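Side-chain contact in nisin biosynthesis protein nisC (Lactococcus lactis subsp. lactis, PDB 2G0D), which installs the thioether (lanthionine-type) rings of the lantibiotic nisin, acting as a zinc-containing cyclase with an alpha-toroid fold: residues D319-M322 with G326-G329. Sequence-based numbering, arbitrary orientation.
Sequences DSYM and GYSG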
# COMPACT_ATOMS: atom_id res chain seq x y z
N ASP A 319 -2.56 -18.22 4.59
CA ASP A 319 -3.27 -19.31 3.89
C ASP A 319 -3.46 -19.11 2.39
O ASP A 319 -4.23 -19.83 1.77
CB ASP A 319 -4.62 -19.60 4.55
CG ASP A 319 -5.53 -18.39 4.59
OD1 ASP A 319 -5.25 -17.37 3.93
OD2 ASP A 319 -6.53 -18.46 5.33
N SER A 320 -2.78 -18.13 1.81
CA SER A 320 -2.78 -17.96 0.38
C SER A 320 -1.54 -17.20 -0.08
O SER A 320 -0.69 -16.79 0.73
CB SER A 320 -4.07 -17.25 -0.11
OG SER A 320 -4.01 -15.85 0.09
N TYR A 321 -1.44 -17.05 -1.40
CA TYR A 321 -0.34 -16.35 -2.04
C TYR A 321 -0.69 -14.92 -2.52
O TYR A 321 0.09 -14.31 -3.27
CB TYR A 321 0.20 -17.21 -3.19
CG TYR A 321 1.04 -18.39 -2.67
CD1 TYR A 321 2.40 -18.24 -2.41
CD2 TYR A 321 0.45 -19.63 -2.41
CE1 TYR A 321 3.17 -19.30 -1.89
CE2 TYR A 321 1.20 -20.70 -1.91
CZ TYR A 321 2.56 -20.53 -1.66
OH TYR A 321 3.31 -21.60 -1.17
N MET A 322 -1.82 -14.38 -2.09
CA MET A 322 -2.24 -13.03 -2.48
C MET A 322 -1.29 -11.98 -1.91
O MET A 322 -0.48 -12.27 -1.00
CB MET A 322 -3.67 -12.70 -1.98
CG MET A 322 -3.67 -12.10 -0.59
SD MET A 322 -5.24 -11.68 0.11
CE MET A 322 -5.32 -9.94 0.02
N GLY A 326 -1.44 -12.24 2.08
CA GLY A 326 -0.91 -13.54 1.71
C GLY A 326 0.61 -13.52 1.53
O GLY A 326 1.28 -12.52 1.82
N TYR A 327 1.13 -14.62 1.04
CA TYR A 327 2.57 -14.82 0.99
C TYR A 327 3.31 -13.98 -0.08
O TYR A 327 4.49 -13.62 0.12
CB TYR A 327 2.87 -16.33 0.86
CG TYR A 327 4.29 -16.67 1.26
CD1 TYR A 327 4.76 -16.37 2.53
CD2 TYR A 327 5.16 -17.26 0.35
CE1 TYR A 327 6.08 -16.68 2.91
CE2 TYR A 327 6.47 -17.56 0.71
CZ TYR A 327 6.92 -17.27 1.99
OH TYR A 327 8.22 -17.56 2.33
N SER A 328 2.65 -13.67 -1.21
CA SER A 328 3.31 -12.83 -2.23
C SER A 328 3.64 -11.43 -1.68
O SER A 328 4.67 -10.82 -2.04
CB SER A 328 2.49 -12.74 -3.53
OG SER A 328 2.58 -13.97 -4.24
N GLY A 329 2.79 -10.92 -0.78
CA GLY A 329 3.07 -9.60 -0.17
C GLY A 329 4.29 -9.64 0.72
O GLY A 329 5.10 -8.74 0.66
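Tyr-321 and Tyr-327 run side by side and point the same way, with ring planes turned 85° to each other and centroids 5.9 Å apart. The approach is oblique: CE1 of Tyr-321 comes within 3.6 Å of CD2 of Tyr-327, and CD1 of Tyr-321 rests 3.8 Å from CB of Tyr-327. In Tyr-327, CG stands anti to the backbone N (chi1 -161°), which lays the phenol alongside that of Tyr-321; Phe-353 of helix 347-355 touches both tyrosines. The backbones are joined by a hydrogen bond from N of Tyr-327 to O of Ser-320, 2.8 Å long. Ser-328 turns its side chain toward the loop, where OG donates to O of Tyr-321, although that oxygen is less surely placed. Within the loop, N of Met-322 makes a weak but nearly straight bond to OG of Ser-320. Met-322 starts off away from the helix, yet its CG passes 3.5 Å from N of Gly-326, and the chain bends at its end near the zinc ion. CA of Gly-326 sits 3.4 Å from O of Ser-320, and the side of Gly-326 where a CB would stand is filled by the carbonyl oxygens of Ser-320 and Met-322. The loop thus folds back on the first turn of helix 327-341, with Gly-326 as N-cap; the intervening connection carries Cys-324 and His-325, which with Cys-278 bind the zinc ion of the cyclase site in the alpha toroid of LanC proteins.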